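Local coordinates for ferrichrome-binding protein (Bacillus subtilis subsp. subtilis, PDB 3G9Q) that binds iron(3+)-hydroxamate complexes such as ferrichrome and passes them to the membrane-bound permease of the FhuCBGD ABC importer, at residues 18-23 and 73-78; 146-151 and 210-215; 182-187 and 204-209. All coordinates share one frame; numbering follows the deposited sequence.

Contact 1. Residues 18-23 and 73-78; sequences VVMADG and DLIIVW
The indole of Trp78 lies with one face over the methyl group of Ala21, whose CB stands 3.5 Å from the centroid of the six-membered ring, 14° off the ring normal: a CH-pi contact. Toward the far end of the same ring come Asp22 OD1 and Gly23 N, both obliquely, the Asp22 carboxylate standing almost square to the indole plane. Outside the pair, Tyr24 OH bonds to Trp78 NE1, and Tyr99 meets the ring edge-to-face. This cluster crowns two neighbouring strands of the parallel sheet in the N-terminal lobe of a two-lobed binding protein, and it illustrates how an inner strand pair divides its work between backbone and side chains. The backbones are joined by Val18 N to Leu74 O, Ile76 N to Val18 O at 3.0 Å, and Met20 N to Ile76 O at 2.8 Å, the last formed although Met20 already lies beyond the strand. Side chains pair by face. On one, Val18 and Ile75 lie alongside each other, and a second bend in the isoleucine (chi2 -62°) folds CD1 back to within 3.8 Å of Val18 CG2; Met20, a selenomethionine, continues this face beside Val77, under helices 64-68 and 85-91. On the other, Val19 CG2 meets Ile76 CG2 at 3.5 Å. Ile76 also reaches forward along the sheet, so that the Ala21 methyl has the indole face against it and, at 3.5 Å from its CB, Ile76 CD1.

Contact 2. Residues 146-151 and 210-215; sequences KTISIM and YIFAGP
Tyr210 turns its CG anti to its own carbonyl carbon (chi1 -63°), which carries the phenol ring back along the strand toward Lys146, and the lysine meets it through CB and CG, its chain crossing the ring obliquely. Lys146 CG touches the ring edge near its plane, 3.7 Å from Tyr210 CE1. Both segments belong to the mixed sheet of the C-terminal lobe in this periplasmic binding protein fold, where strands 148-151 and 210-215 form an adjacent parallel pair inclined by only 15°. The backbone supplies the continuity: Thr147 O receives Tyr210 N, Ser149 N donates to Tyr210 O at 2.8 Å, and Ser149 O receives Phe212 N at 3.2 Å, so both backbone groups of Ser149 face the partner strand. Its hydroxyl lies on the Ile211 face and is hydrogen-bonded to the backbone N of Gly208. The side chains sort onto two faces. Ile148, Ile150, Tyr210 and Phe212 share one; there Ile148 CG1 approaches the edge of the Phe212 ring, 4.2 Å from CD1, while helices 169-175 and 255-270 cover the pair and His241 stacks on Tyr210. Ser149, Ile211, Ala213 and the selenomethionine Met151 occupy the other, where Met151 CG lies 4.0 Å from Ile211 CG2. Toward the end of the pair the bonding weakens. Met151 N to Phe212 O is a weak bond, and Met151 O faces two donors of the neighbouring strand: the CA-H of Ala213, with CA 3.2 Å from the oxygen, and, weakly, Gly214 N at 3.3 Å.

Contact 3. Residues 182-187 and 204-209; sequences KLTKEK and PDFAGD
Phe206 and Leu183 make the close-packed half of this contact: Leu183 CD2 sits over the middle of the phenyl face, 3.9 Å from its centroid and 9° off the ring normal, a CH-pi contact. The ring's edge is turned to the helix backbone, with CE1 3.4 Å from Leu183 O, an oxygen already holding Lys187 N within the helix. Thr184 also comes up at the edge, its OG1 3.3 Å from Phe206 CD1; that hydroxyl is hydrogen-bonded to Thr181 OG1, which in turn bonds to Phe206 O. No hydrogen bond joins the two segments directly. Toward solvent the fit is looser: the Leu183 side chain lies alongside that of the exposed Asp205, CD2 3.8 Å from Asp205 CB, and Lys187 brings only its aliphatic stem to the ring, CG lying 4.1 Å from Phe206 CZ. With a serine in place of Phe206 the phenyl face is gone, and Leu183 would probably lose its main support while a gap opened between helix 182-189 and the short helix ending at Phe206. Phe206 thus packs helix 182-189 against the short helix that leads into strand 210-215, part of the alpha/beta C-terminal lobe of the solute-binding protein fold.

Contacts 1 and 2 are the same solution applied twice: largely buried parallel strand pairs, one in each lobe, on opposite sides of the chain's centre and about 33 Å apart between centres. Both rely on backbone hydrogen bonds with apolar side chains on the two sheet faces, but contact 1 ends with Trp78 lying against the loop after strand 17-19, contact 2 in weakening strand bonds. Contact 3, only partly buried, lies farther from the centre and joins helical segments by packing, without a hydrogen bond between them. It is nested in the loop closed by contact 2 and meets it through a probable hydrogen bond, Thr147 OG1 to Asp209 OD2, where 204-209 runs into strand 210-215.

Contact 1. Residues 18-23 and 73-78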
loop_
_atom_site.group_PDB
_atom_site.type_symbol
_atom_site.label_atom_id
_atom_site.label_comp_id
_atom_site.label_asym_id
_atom_site.label_seq_id
_atom_site.Cartn_x
_atom_site.Cartn_y
_atom_site.Cartn_z
ATOM N N VAL A 18 2.826 8.312 19.211
ATOM C CA VAL A 18 2.453 6.907 19.231
ATOM C C VAL A 18 1.377 6.762 18.152
ATOM O O VAL A 18 0.314 7.404 18.218
ATOM C CB VAL A 18 1.868 6.484 20.604
ATOM C CG1 VAL A 18 1.303 5.070 20.525
ATOM C CG2 VAL A 18 2.934 6.566 21.670
ATOM N N VAL A 19 1.668 5.935 17.152
ATOM C CA VAL A 19 0.757 5.712 16.038
ATOM C C VAL A 19 0.082 4.359 16.153
ATOM O O VAL A 19 0.726 3.333 15.985
ATOM C CB VAL A 19 1.525 5.771 14.700
ATOM C CG1 VAL A 19 0.570 5.614 13.538
ATOM C CG2 VAL A 19 2.282 7.080 14.599
HETATM N N MSE A 20 -1.212 4.342 16.442
HETATM C CA MSE A 20 -1.909 3.066 16.563
HETATM C C MSE A 20 -2.514 2.584 15.239
HETATM O O MSE A 20 -2.990 1.448 15.134
HETATM C CB MSE A 20 -2.962 3.146 17.676
HETATM C CG MSE A 20 -2.375 2.921 19.079
HETATM SE SE MSE A 20 -3.416 3.698 20.540
HETATM C CE MSE A 20 -4.646 2.235 20.918
ATOM N N ALA A 21 -2.472 3.443 14.224
ATOM C CA ALA A 21 -2.977 3.100 12.892
ATOM C C ALA A 21 -1.788 2.708 12.014
ATOM O O ALA A 21 -1.194 3.561 11.363
ATOM C CB ALA A 21 -3.702 4.296 12.283
ATOM N N ASP A 22 -1.444 1.425 12.001
ATOM C CA ASP A 22 -0.309 0.920 11.212
ATOM C C ASP A 22 -0.090 1.606 9.863
ATOM O O ASP A 22 1.035 1.954 9.517
ATOM C CB ASP A 22 -0.476 -0.583 10.971
ATOM C CG ASP A 22 -1.922 -0.965 10.734
ATOM O OD1 ASP A 22 -2.724 -0.793 11.678
ATOM O OD2 ASP A 22 -2.259 -1.430 9.626
ATOM N N GLY A 23 -1.173 1.787 9.112
ATOM C CA GLY A 23 -1.093 2.397 7.797
ATOM C C GLY A 23 -0.588 3.826 7.677
ATOM O O GLY A 23 -0.449 4.326 6.554
ATOM N N ASP A 73 3.248 12.815 23.337
ATOM C CA ASP A 73 2.734 14.174 23.311
ATOM C C ASP A 73 1.690 14.271 22.196
ATOM O O ASP A 73 1.114 15.329 21.946
ATOM C CB ASP A 73 3.865 15.219 23.115
ATOM C CG ASP A 73 4.710 14.980 21.859
ATOM O OD1 ASP A 73 4.165 14.551 20.822
ATOM O OD2 ASP A 73 5.924 15.252 21.902
ATOM N N LEU A 74 1.455 13.144 21.534
ATOM C CA LEU A 74 0.472 13.049 20.461
ATOM C C LEU A 74 0.163 11.579 20.105
ATOM O O LEU A 74 1.077 10.756 19.957
ATOM C CB LEU A 74 0.953 13.792 19.206
ATOM C CG LEU A 74 0.026 13.695 17.991
ATOM C CD1 LEU A 74 -1.160 14.625 18.171
ATOM C CD2 LEU A 74 0.802 14.066 16.742
ATOM N N ILE A 75 -1.130 11.266 19.976
ATOM C CA ILE A 75 -1.598 9.923 19.633
ATOM C C ILE A 75 -2.413 9.926 18.356
ATOM O O ILE A 75 -3.272 10.782 18.164
ATOM C CB ILE A 75 -2.518 9.333 20.715
ATOM C CG1 ILE A 75 -1.744 9.141 21.998
ATOM C CG2 ILE A 75 -3.045 7.981 20.266
ATOM C CD1 ILE A 75 -0.546 8.157 21.984
ATOM N N ILE A 76 -2.154 8.980 17.471
ATOM C CA ILE A 76 -2.967 8.937 16.278
ATOM C C ILE A 76 -3.602 7.560 16.117
ATOM O O ILE A 76 -2.921 6.541 16.185
ATOM C CB ILE A 76 -2.170 9.357 15.011
ATOM C CG1 ILE A 76 -3.031 9.102 13.787
ATOM C CG2 ILE A 76 -0.845 8.626 14.913
ATOM C CD1 ILE A 76 -3.142 7.654 13.225
ATOM N N VAL A 77 -4.922 7.533 15.944
ATOM C CA VAL A 77 -5.650 6.273 15.771
ATOM C C VAL A 77 -6.781 6.414 14.772
ATOM O O VAL A 77 -7.241 7.519 14.500
ATOM C CB VAL A 77 -6.308 5.808 17.074
ATOM C CG1 VAL A 77 -5.255 5.420 18.091
ATOM C CG2 VAL A 77 -7.198 6.921 17.619
ATOM N N TRP A 78 -7.245 5.295 14.238
ATOM C CA TRP A 78 -8.357 5.359 13.312
ATOM C C TRP A 78 -9.664 5.503 14.096
ATOM O O TRP A 78 -9.683 5.358 15.322
ATOM C CB TRP A 78 -8.415 4.106 12.434
ATOM C CG TRP A 78 -7.546 4.179 11.213
ATOM C CD1 TRP A 78 -7.481 5.203 10.305
ATOM C CD2 TRP A 78 -6.641 3.172 10.745
ATOM N NE1 TRP A 78 -6.593 4.893 9.304
ATOM C CE2 TRP A 78 -6.062 3.654 9.547
ATOM C CE3 TRP A 78 -6.263 1.910 11.220
ATOM C CZ2 TRP A 78 -5.121 2.914 8.818
ATOM C CZ3 TRP A 78 -5.326 1.173 10.492
ATOM C CH2 TRP A 78 -4.769 1.679 9.304
#

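Contact 2. Residues 146-151 and 210-215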
loop_
_atom_site.group_PDB
_atom_site.type_symbol
_atom_site.label_atom_id
_atom_site.label_comp_id
_atom_site.label_asym_id
_atom_site.label_seq_id
_atom_site.Cartn_x
_atom_site.Cartn_y
_atom_site.Cartn_z
ATOM N N LYS A 146 0.845 -3.039 -23.607
ATOM C CA LYS A 146 0.555 -4.353 -23.077
ATOM C C LYS A 146 -0.273 -4.149 -21.807
ATOM O O LYS A 146 -0.125 -3.145 -21.101
ATOM C CB LYS A 146 1.847 -5.101 -22.769
ATOM C CG LYS A 146 2.052 -6.370 -23.591
ATOM C CD LYS A 146 2.111 -6.107 -25.078
ATOM C CE LYS A 146 2.653 -7.324 -25.810
ATOM N NZ LYS A 146 4.077 -7.559 -25.451
ATOM N N THR A 147 -1.161 -5.099 -21.546
ATOM C CA THR A 147 -2.049 -5.053 -20.401
ATOM C C THR A 147 -1.444 -5.706 -19.179
ATOM O O THR A 147 -0.558 -6.564 -19.275
ATOM C CB THR A 147 -3.329 -5.796 -20.700
ATOM O OG1 THR A 147 -3.032 -7.186 -20.912
ATOM C CG2 THR A 147 -3.989 -5.220 -21.947
ATOM N N ILE A 148 -1.942 -5.322 -18.018
ATOM C CA ILE A 148 -1.426 -5.894 -16.798
ATOM C C ILE A 148 -2.546 -6.156 -15.809
ATOM O O ILE A 148 -3.459 -5.347 -15.671
ATOM C CB ILE A 148 -0.359 -4.973 -16.189
ATOM C CG1 ILE A 148 -0.231 -5.248 -14.696
ATOM C CG2 ILE A 148 -0.683 -3.521 -16.477
ATOM C CD1 ILE A 148 -1.251 -4.597 -13.717
ATOM N N SER A 149 -2.479 -7.301 -15.133
ATOM C CA SER A 149 -3.496 -7.687 -14.161
ATOM C C SER A 149 -2.964 -7.670 -12.751
ATOM O O SER A 149 -1.759 -7.756 -12.526
ATOM C CB SER A 149 -3.997 -9.112 -14.424
ATOM O OG SER A 149 -4.414 -9.306 -15.752
ATOM N N ILE A 150 -3.872 -7.565 -11.795
ATOM C CA ILE A 150 -3.480 -7.627 -10.400
ATOM C C ILE A 150 -4.477 -8.532 -9.701
ATOM O O ILE A 150 -5.680 -8.247 -9.683
ATOM C CB ILE A 150 -3.501 -6.271 -9.704
ATOM C CG1 ILE A 150 -2.565 -5.298 -10.438
ATOM C CG2 ILE A 150 -3.083 -6.465 -8.240
ATOM C CD1 ILE A 150 -2.714 -3.836 -10.029
HETATM N N MSE A 151 -3.994 -9.635 -9.141
HETATM C CA MSE A 151 -4.897 -10.541 -8.458
HETATM C C MSE A 151 -4.308 -11.323 -7.304
HETATM O O MSE A 151 -3.131 -11.684 -7.302
HETATM C CB MSE A 151 -5.567 -11.492 -9.468
HETATM C CG MSE A 151 -4.670 -12.066 -10.571
HETATM SE SE MSE A 151 -5.634 -12.995 -12.063
HETATM C CE MSE A 151 -6.157 -11.451 -13.176
ATOM N N TYR A 210 0.821 -9.261 -18.515
ATOM C CA TYR A 210 1.665 -9.326 -17.323
ATOM C C TYR A 210 0.772 -9.430 -16.097
ATOM O O TYR A 210 -0.282 -8.802 -16.036
ATOM C CB TYR A 210 2.564 -8.095 -17.198
ATOM C CG TYR A 210 3.554 -7.950 -18.324
ATOM C CD1 TYR A 210 3.159 -7.419 -19.558
ATOM C CD2 TYR A 210 4.882 -8.359 -18.167
ATOM C CE1 TYR A 210 4.055 -7.294 -20.610
ATOM C CE2 TYR A 210 5.792 -8.238 -19.214
ATOM C CZ TYR A 210 5.372 -7.704 -20.435
ATOM O OH TYR A 210 6.264 -7.577 -21.487
ATOM N N ILE A 211 1.202 -10.221 -15.121
ATOM C CA ILE A 211 0.415 -10.405 -13.917
ATOM C C ILE A 211 1.198 -10.343 -12.621
ATOM O O ILE A 211 2.289 -10.889 -12.509
ATOM C CB ILE A 211 -0.309 -11.750 -13.935
ATOM C CG1 ILE A 211 -1.025 -11.944 -15.276
ATOM C CG2 ILE A 211 -1.297 -11.800 -12.773
ATOM C CD1 ILE A 211 -2.064 -10.967 -15.731
ATOM N N PHE A 212 0.633 -9.661 -11.638
ATOM C CA PHE A 212 1.251 -9.567 -10.325
ATOM C C PHE A 212 0.336 -10.373 -9.415
ATOM O O PHE A 212 -0.658 -9.852 -8.927
ATOM C CB PHE A 212 1.290 -8.112 -9.851
ATOM C CG PHE A 212 2.419 -7.317 -10.417
ATOM C CD1 PHE A 212 2.229 -6.490 -11.508
ATOM C CD2 PHE A 212 3.690 -7.423 -9.873
ATOM C CE1 PHE A 212 3.293 -5.784 -12.049
ATOM C CE2 PHE A 212 4.750 -6.720 -10.409
ATOM C CZ PHE A 212 4.554 -5.900 -11.499
ATOM N N ALA A 213 0.646 -11.638 -9.190
ATOM C CA ALA A 213 -0.231 -12.432 -8.346
ATOM C C ALA A 213 0.406 -12.869 -7.046
ATOM O O ALA A 213 1.633 -12.950 -6.925
ATOM C CB ALA A 213 -0.733 -13.645 -9.102
ATOM N N GLY A 214 -0.445 -13.153 -6.068
ATOM C CA GLY A 214 0.046 -13.597 -4.783
ATOM C C GLY A 214 -1.100 -13.888 -3.847
ATOM O O GLY A 214 -2.260 -13.633 -4.184
ATOM N N PRO A 215 -0.812 -14.441 -2.661
ATOM C CA PRO A 215 -1.891 -14.735 -1.720
ATOM C C PRO A 215 -2.499 -13.457 -1.121
ATOM O O PRO A 215 -1.877 -12.387 -1.134
ATOM C CB PRO A 215 -1.204 -15.612 -0.674
ATOM C CG PRO A 215 0.194 -15.093 -0.678
ATOM C CD PRO A 215 0.485 -14.919 -2.143
#

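Contact 3. Residues 182-187 and 204-209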
loop_
_atom_site.group_PDB
_atom_site.type_symbol
_atom_site.label_atom_id
_atom_site.label_comp_id
_atom_site.label_asym_id
_atom_site.label_seq_id
_atom_site.Cartn_x
_atom_site.Cartn_y
_atom_site.Cartn_z
ATOM N N LYS A 182 -10.137 -5.246 -21.282
ATOM C CA LYS A 182 -11.487 -4.661 -21.352
ATOM C C LYS A 182 -12.387 -5.107 -20.187
ATOM O O LYS A 182 -13.050 -4.293 -19.546
ATOM C CB LYS A 182 -12.192 -5.024 -22.709
ATOM C CG LYS A 182 -11.338 -4.656 -23.796
ATOM N N LEU A 183 -12.389 -6.410 -19.931
ATOM C CA LEU A 183 -13.190 -6.995 -18.879
ATOM C C LEU A 183 -12.731 -6.551 -17.499
ATOM O O LEU A 183 -13.544 -6.418 -16.584
ATOM C CB LEU A 183 -13.125 -8.511 -18.974
ATOM C CG LEU A 183 -14.260 -9.261 -18.294
ATOM C CD1 LEU A 183 -15.570 -8.915 -18.975
ATOM C CD2 LEU A 183 -13.991 -10.739 -18.388
ATOM N N THR A 184 -11.433 -6.319 -17.330
ATOM C CA THR A 184 -10.959 -5.892 -16.023
ATOM C C THR A 184 -11.368 -4.445 -15.769
ATOM O O THR A 184 -11.781 -4.107 -14.669
ATOM C CB THR A 184 -9.429 -6.034 -15.874
ATOM O OG1 THR A 184 -9.041 -7.398 -16.083
ATOM C CG2 THR A 184 -9.005 -5.629 -14.469
ATOM N N LYS A 185 -11.264 -3.593 -16.783
ATOM C CA LYS A 185 -11.668 -2.195 -16.637
ATOM C C LYS A 185 -13.175 -2.168 -16.395
ATOM O O LYS A 185 -13.666 -1.489 -15.490
ATOM C CB LYS A 185 -11.345 -1.416 -17.912
ATOM C CG LYS A 185 -11.648 0.067 -17.864
ATOM C CD LYS A 185 -11.115 0.721 -19.130
ATOM C CE LYS A 185 -10.980 2.242 -19.023
ATOM N NZ LYS A 185 -12.272 2.999 -18.916
ATOM N N GLU A 186 -13.895 -2.931 -17.211
ATOM C CA GLU A 186 -15.345 -3.038 -17.125
ATOM C C GLU A 186 -15.820 -3.512 -15.756
ATOM O O GLU A 186 -16.820 -3.024 -15.248
ATOM C CB GLU A 186 -15.858 -4.012 -18.197
ATOM C CG GLU A 186 -17.388 -4.146 -18.293
ATOM C CD GLU A 186 -17.825 -5.210 -19.306
ATOM O OE1 GLU A 186 -17.326 -5.173 -20.456
ATOM O OE2 GLU A 186 -18.668 -6.080 -18.963
ATOM N N LYS A 187 -15.100 -4.444 -15.147
ATOM C CA LYS A 187 -15.537 -4.967 -13.870
ATOM C C LYS A 187 -14.870 -4.413 -12.628
ATOM O O LYS A 187 -15.549 -3.984 -11.697
ATOM C CB LYS A 187 -15.415 -6.490 -13.872
ATOM C CG LYS A 187 -16.289 -7.191 -14.914
ATOM C CD LYS A 187 -17.762 -6.853 -14.745
ATOM C CE LYS A 187 -18.644 -7.829 -15.508
ATOM N NZ LYS A 187 -18.563 -9.207 -14.943
ATOM N N PRO A 204 -8.906 -16.952 -17.516
ATOM C CA PRO A 204 -8.386 -16.608 -18.843
ATOM C C PRO A 204 -9.111 -15.421 -19.467
ATOM O O PRO A 204 -8.652 -14.863 -20.455
ATOM C CB PRO A 204 -8.622 -17.878 -19.654
ATOM C CG PRO A 204 -8.556 -18.953 -18.620
ATOM C CD PRO A 204 -9.338 -18.355 -17.486
ATOM N N ASP A 205 -10.246 -15.040 -18.894
ATOM C CA ASP A 205 -11.016 -13.929 -19.427
ATOM C C ASP A 205 -10.533 -12.587 -18.900
ATOM O O ASP A 205 -10.797 -11.540 -19.495
ATOM C CB ASP A 205 -12.498 -14.115 -19.100
ATOM C CG ASP A 205 -13.051 -15.424 -19.633
ATOM O OD1 ASP A 205 -14.220 -15.751 -19.313
ATOM O OD2 ASP A 205 -12.318 -16.124 -20.372
ATOM N N PHE A 206 -9.823 -12.614 -17.781
ATOM C CA PHE A 206 -9.305 -11.393 -17.172
ATOM C C PHE A 206 -7.809 -11.247 -17.371
ATOM O O PHE A 206 -7.318 -10.156 -17.642
ATOM C CB PHE A 206 -9.587 -11.406 -15.676
ATOM C CG PHE A 206 -10.966 -10.975 -15.319
ATOM C CD1 PHE A 206 -11.292 -9.616 -15.290
ATOM C CD2 PHE A 206 -11.934 -11.917 -14.974
ATOM C CE1 PHE A 206 -12.560 -9.191 -14.913
ATOM C CE2 PHE A 206 -13.210 -11.508 -14.596
ATOM C CZ PHE A 206 -13.526 -10.133 -14.564
ATOM N N ALA A 207 -7.099 -12.364 -17.216
ATOM C CA ALA A 207 -5.651 -12.426 -17.336
ATOM C C ALA A 207 -5.059 -11.589 -18.457
ATOM O O ALA A 207 -5.415 -11.733 -19.631
ATOM C CB ALA A 207 -5.220 -13.865 -17.489
ATOM N N GLY A 208 -4.144 -10.710 -18.074
ATOM C CA GLY A 208 -3.483 -9.866 -19.043
ATOM C C GLY A 208 -2.141 -10.445 -19.445
ATOM O O GLY A 208 -1.818 -11.593 -19.113
ATOM N N ASP A 209 -1.371 -9.629 -20.165
ATOM C CA ASP A 209 -0.034 -9.963 -20.669
ATOM C C ASP A 209 0.950 -10.128 -19.518
ATOM O O ASP A 209 1.811 -11.007 -19.547
ATOM C CB ASP A 209 0.435 -8.846 -21.610
ATOM C CG ASP A 209 -0.467 -8.700 -22.836
ATOM O OD1 ASP A 209 -0.371 -9.551 -23.741
ATOM O OD2 ASP A 209 -1.280 -7.755 -22.893
#